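Local coordinates for protection of telomeres protein 1 (Schizosaccharomyces pombe, PDB 4HIO) that binds single-stranded telomeric DNA of the consensus GGTTAC, protects the 3' overhang of the chromosome end and regulates telomerase, at residues N32-V37 with R68-D73. The protein carries 1 engineered substitution. Sequence-based numbering, arbitrary orientation.
Sequences NFTLYV and RCILWD. With nucleotides of chain B.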
loop_
_atom_site.group_PDB
_atom_site.type_symbol
_atom_site.label_atom_id
_atom_site.label_comp_id
_atom_site.label_asym_id
_atom_site.label_seq_id
_atom_site.Cartn_x
_atom_site.Cartn_y
_atom_site.Cartn_z
ATOM N N ASN A 32 -12.376 -5.101 -8.513
ATOM C CA ASN A 32 -10.960 -5.064 -8.174
ATOM C C ASN A 32 -10.657 -5.572 -6.762
ATOM O O ASN A 32 -11.549 -6.014 -6.044
ATOM C CB ASN A 32 -10.402 -3.653 -8.364
ATOM C CG ASN A 32 -11.268 -2.591 -7.718
ATOM O OD1 ASN A 32 -11.671 -2.720 -6.566
ATOM N ND2 ASN A 32 -11.559 -1.529 -8.462
ATOM N N PHE A 33 -9.384 -5.504 -6.387
ATOM C CA PHE A 33 -8.941 -5.807 -5.033
ATOM C C PHE A 33 -8.209 -4.602 -4.457
ATOM O O PHE A 33 -7.257 -4.112 -5.047
ATOM C CB PHE A 33 -8.007 -7.014 -5.052
ATOM C CG PHE A 33 -7.577 -7.480 -3.688
ATOM C CD1 PHE A 33 -8.511 -7.741 -2.703
ATOM C CD2 PHE A 33 -6.238 -7.667 -3.401
ATOM C CE1 PHE A 33 -8.116 -8.175 -1.460
ATOM C CE2 PHE A 33 -5.839 -8.101 -2.161
ATOM C CZ PHE A 33 -6.780 -8.358 -1.189
ATOM N N THR A 34 -8.660 -4.123 -3.306
ATOM C CA THR A 34 -8.119 -2.891 -2.748
ATOM C C THR A 34 -7.358 -3.165 -1.460
ATOM O O THR A 34 -7.848 -3.860 -0.576
ATOM C CB THR A 34 -9.222 -1.843 -2.511
ATOM O OG1 THR A 34 -9.876 -1.559 -3.754
ATOM C CG2 THR A 34 -8.633 -0.559 -1.964
ATOM N N LEU A 35 -6.168 -2.586 -1.356
ATOM C CA LEU A 35 -5.371 -2.659 -0.148
ATOM C C LEU A 35 -5.197 -1.273 0.430
ATOM O O LEU A 35 -5.142 -0.293 -0.299
ATOM C CB LEU A 35 -3.975 -3.204 -0.448
ATOM C CG LEU A 35 -3.802 -4.542 -1.157
ATOM C CD1 LEU A 35 -2.331 -4.750 -1.464
ATOM C CD2 LEU A 35 -4.323 -5.662 -0.296
ATOM N N TYR A 36 -5.049 -1.194 1.745
ATOM C CA TYR A 36 -4.629 0.040 2.396
ATOM C C TYR A 36 -3.399 -0.298 3.231
ATOM O O TYR A 36 -3.476 -1.117 4.133
ATOM C CB TYR A 36 -5.757 0.615 3.251
ATOM C CG TYR A 36 -7.028 0.867 2.465
ATOM C CD1 TYR A 36 -7.888 -0.170 2.150
ATOM C CD2 TYR A 36 -7.362 2.143 2.036
ATOM C CE1 TYR A 36 -9.046 0.053 1.435
ATOM C CE2 TYR A 36 -8.515 2.375 1.321
ATOM C CZ TYR A 36 -9.354 1.327 1.021
ATOM O OH TYR A 36 -10.503 1.557 0.307
ATOM N N VAL A 37 -2.265 0.319 2.905
ATOM C CA VAL A 37 -0.972 -0.089 3.441
ATOM C C VAL A 37 -0.213 1.089 4.034
ATOM O O VAL A 37 -0.450 2.236 3.679
ATOM C CB VAL A 37 -0.076 -0.759 2.373
ATOM C CG1 VAL A 37 -0.860 -1.785 1.575
ATOM C CG2 VAL A 37 0.540 0.288 1.461
ATOM N N ARG A 68 -4.133 3.940 -0.371
ATOM C CA ARG A 68 -4.926 2.961 -1.093
ATOM C C ARG A 68 -4.149 2.423 -2.287
ATOM O O ARG A 68 -3.623 3.188 -3.092
ATOM C CB ARG A 68 -6.240 3.593 -1.563
ATOM C CG ARG A 68 -7.278 2.608 -2.065
ATOM C CD ARG A 68 -8.601 3.305 -2.319
ATOM N NE ARG A 68 -8.391 4.629 -2.884
ATOM C CZ ARG A 68 -9.067 5.716 -2.534
ATOM N NH1 ARG A 68 -10.020 5.651 -1.616
ATOM N NH2 ARG A 68 -8.795 6.872 -3.115
ATOM N N CYS A 69 -4.085 1.103 -2.395
ATOM C CA CYS A 69 -3.618 0.453 -3.607
ATOM C C CYS A 69 -4.744 -0.320 -4.289
ATOM O O CYS A 69 -5.380 -1.170 -3.679
ATOM C CB CYS A 69 -2.457 -0.488 -3.289
ATOM S SG CYS A 69 -1.187 0.234 -2.234
ATOM N N ILE A 70 -4.998 -0.001 -5.551
ATOM C CA ILE A 70 -6.039 -0.677 -6.307
ATOM C C ILE A 70 -5.423 -1.661 -7.292
ATOM O O ILE A 70 -4.615 -1.283 -8.130
ATOM C CB ILE A 70 -6.931 0.318 -7.060
ATOM C CG1 ILE A 70 -7.469 1.379 -6.097
ATOM C CG2 ILE A 70 -8.073 -0.408 -7.751
ATOM C CD1 ILE A 70 -8.465 2.321 -6.717
ATOM N N LEU A 71 -5.814 -2.926 -7.173
ATOM C CA LEU A 71 -5.265 -3.996 -7.996
ATOM C C LEU A 71 -6.293 -4.488 -9.005
ATOM O O LEU A 71 -7.379 -4.914 -8.628
ATOM C CB LEU A 71 -4.810 -5.159 -7.115
ATOM C CG LEU A 71 -3.485 -5.013 -6.367
ATOM C CD1 LEU A 71 -3.463 -3.723 -5.568
ATOM C CD2 LEU A 71 -3.247 -6.207 -5.459
ATOM N N TRP A 72 -5.934 -4.426 -10.283
ATOM C CA TRP A 72 -6.810 -4.845 -11.361
ATOM C C TRP A 72 -6.339 -6.141 -11.999
ATOM O O TRP A 72 -5.159 -6.475 -11.963
ATOM C CB TRP A 72 -6.864 -3.773 -12.450
ATOM C CG TRP A 72 -7.439 -2.472 -12.028
ATOM C CD1 TRP A 72 -6.751 -1.346 -11.697
ATOM C CD2 TRP A 72 -8.827 -2.144 -11.911
ATOM N NE1 TRP A 72 -7.619 -0.339 -11.372
ATOM C CE2 TRP A 72 -8.903 -0.801 -11.498
ATOM C CE3 TRP A 72 -10.013 -2.855 -12.117
ATOM C CZ2 TRP A 72 -10.114 -0.156 -11.282
ATOM C CZ3 TRP A 72 -11.213 -2.212 -11.902
ATOM C CH2 TRP A 72 -11.256 -0.877 -11.487
ATOM N N ASP A 73 -7.279 -6.853 -12.608
ATOM C CA ASP A 73 -6.950 -7.967 -13.475
ATOM C C ASP A 73 -6.054 -9.011 -12.819
ATOM O O ASP A 73 -6.397 -9.560 -11.783
ATOM C CB ASP A 73 -6.318 -7.434 -14.757
ATOM C CG ASP A 73 -7.229 -6.468 -15.483
ATOM O OD1 ASP A 73 -8.455 -6.670 -15.419
ATOM O OD2 ASP A 73 -6.731 -5.505 -16.101
ATOM O "O5'" DG B 1 -12.395 5.450 -15.765
ATOM C "C5'" DG B 1 -11.616 4.270 -15.538
ATOM C "C4'" DG B 1 -12.460 3.003 -15.563
ATOM O "O4'" DG B 1 -11.664 1.915 -16.103
ATOM C "C3'" DG B 1 -12.930 2.523 -14.194
ATOM O "O3'" DG B 1 -14.142 1.777 -14.282
ATOM C "C2'" DG B 1 -11.772 1.630 -13.777
ATOM C "C1'" DG B 1 -11.419 0.954 -15.096
ATOM N N9 DG B 1 -10.025 0.521 -15.152
ATOM C C8 DG B 1 -8.909 1.314 -15.067
ATOM N N7 DG B 1 -7.791 0.654 -15.141
ATOM C C5 DG B 1 -8.186 -0.667 -15.280
ATOM C C6 DG B 1 -7.412 -1.845 -15.406
ATOM O O6 DG B 1 -6.183 -1.960 -15.426
ATOM N N1 DG B 1 -8.212 -2.975 -15.522
ATOM C C2 DG B 1 -9.584 -2.969 -15.518
ATOM N N2 DG B 1 -10.185 -4.158 -15.638
ATOM N N3 DG B 1 -10.317 -1.877 -15.401
ATOM C C4 DG B 1 -9.557 -0.766 -15.287
ATOM P P DG B 2 -15.186 1.762 -13.064
ATOM O OP1 DG B 2 -16.184 0.698 -13.289
ATOM O OP2 DG B 2 -15.629 3.156 -12.849
ATOM O "O5'" DG B 2 -14.277 1.316 -11.826
ATOM C "C5'" DG B 2 -14.735 0.310 -10.925
ATOM C "C4'" DG B 2 -14.932 0.873 -9.530
ATOM O "O4'" DG B 2 -13.637 1.206 -8.967
ATOM C "C3'" DG B 2 -15.738 2.164 -9.534
ATOM O "O3'" DG B 2 -16.505 2.346 -8.356
ATOM C "C2'" DG B 2 -14.656 3.224 -9.633
ATOM C "C1'" DG B 2 -13.504 2.608 -8.855
ATOM N N9 DG B 2 -12.239 3.053 -9.422
ATOM C C8 DG B 2 -11.817 2.863 -10.710
ATOM N N7 DG B 2 -10.652 3.381 -10.957
ATOM C C5 DG B 2 -10.277 3.963 -9.756
ATOM C C6 DG B 2 -9.104 4.674 -9.417
ATOM O O6 DG B 2 -8.130 4.938 -10.132
ATOM N N1 DG B 2 -9.127 5.093 -8.091
ATOM C C2 DG B 2 -10.150 4.855 -7.206
ATOM N N2 DG B 2 -9.985 5.340 -5.968
ATOM N N3 DG B 2 -11.254 4.190 -7.512
ATOM C C4 DG B 2 -11.248 3.774 -8.799
ATOM P P DA B 5 -14.294 8.276 2.592
ATOM O OP1 DA B 5 -15.269 8.550 3.667
ATOM O OP2 DA B 5 -13.440 9.369 2.098
ATOM O "O5'" DA B 5 -13.378 7.051 3.042
ATOM C "C5'" DA B 5 -13.896 5.731 3.069
ATOM C "C4'" DA B 5 -13.074 4.890 4.027
ATOM O "O4'" DA B 5 -11.761 4.691 3.464
ATOM C "C3'" DA B 5 -12.793 5.558 5.363
ATOM O "O3'" DA B 5 -12.427 4.605 6.336
ATOM C "C2'" DA B 5 -11.622 6.471 5.028
ATOM C "C1'" DA B 5 -10.881 5.691 3.946
ATOM N N9 DA B 5 -10.505 6.530 2.814
ATOM C C8 DA B 5 -11.283 7.462 2.189
ATOM N N7 DA B 5 -10.694 8.071 1.194
ATOM C C5 DA B 5 -9.435 7.487 1.162
ATOM C C6 DA B 5 -8.317 7.691 0.335
ATOM N N6 DA B 5 -8.286 8.570 -0.667
ATOM N N1 DA B 5 -7.223 6.948 0.578
ATOM C C2 DA B 5 -7.252 6.068 1.580
ATOM N N3 DA B 5 -8.233 5.792 2.428
ATOM C C4 DA B 5 -9.305 6.541 2.156
HETATM O O HOH W 1 -11.526 4.319 0.454
#
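Asn32 packs against one face of the Trp72 indole: its CB makes a CH-pi contact 4.0 Å from the centre of the six-membered ring, and its ND2 is 3.1 Å from Trp72 CH2, amide and ring planes 79° apart. The base of DG1 of the DNA chain lies over the opposite face, a broad surface suited to a purine, while Asp73 takes two hydrogen bonds from the Watson–Crick edge of DG1, OD1 from N2 and OD2 from N1, the latter 3.0 Å long. Asn32 CG stands between the backbone N and the carbonyl carbon (chi1 49°), bringing the amide to Ile70 CG2 and the DG2 sugar, to whose O4' ND2 gives a weak hydrogen bond. The strands are antiparallel neighbours in the OB fold of Pot1's single-stranded-DNA-binding domain, and Thr34, Ile70, Tyr36 and Arg68 line its DNA-binding face. There Arg68 CG touches Thr34 CG2 at 3.4 Å and, roughly at right angles to that, Tyr36 CE2. A bend at chi3 (38°) carries the flat guanidinium between DG2 N2 and the DA5 base, one on each face, while NH2 forms salt bridges with Glu105 and Asp99. Tyr36 sets its ring edge beside DA5, and one water joins its OH, Arg68 NH1 and DA5 O4'. Behind the sheet, apolar Phe33, Leu35, Cys69 and Leu71 suit the interior: Phe33 CD2 meets Leu71 CD2 at 3.9 Å, ring edge to methyl. Paired backbone hydrogen bonds hold the register, including Cys69 N to Leu35 O (2.7 Å).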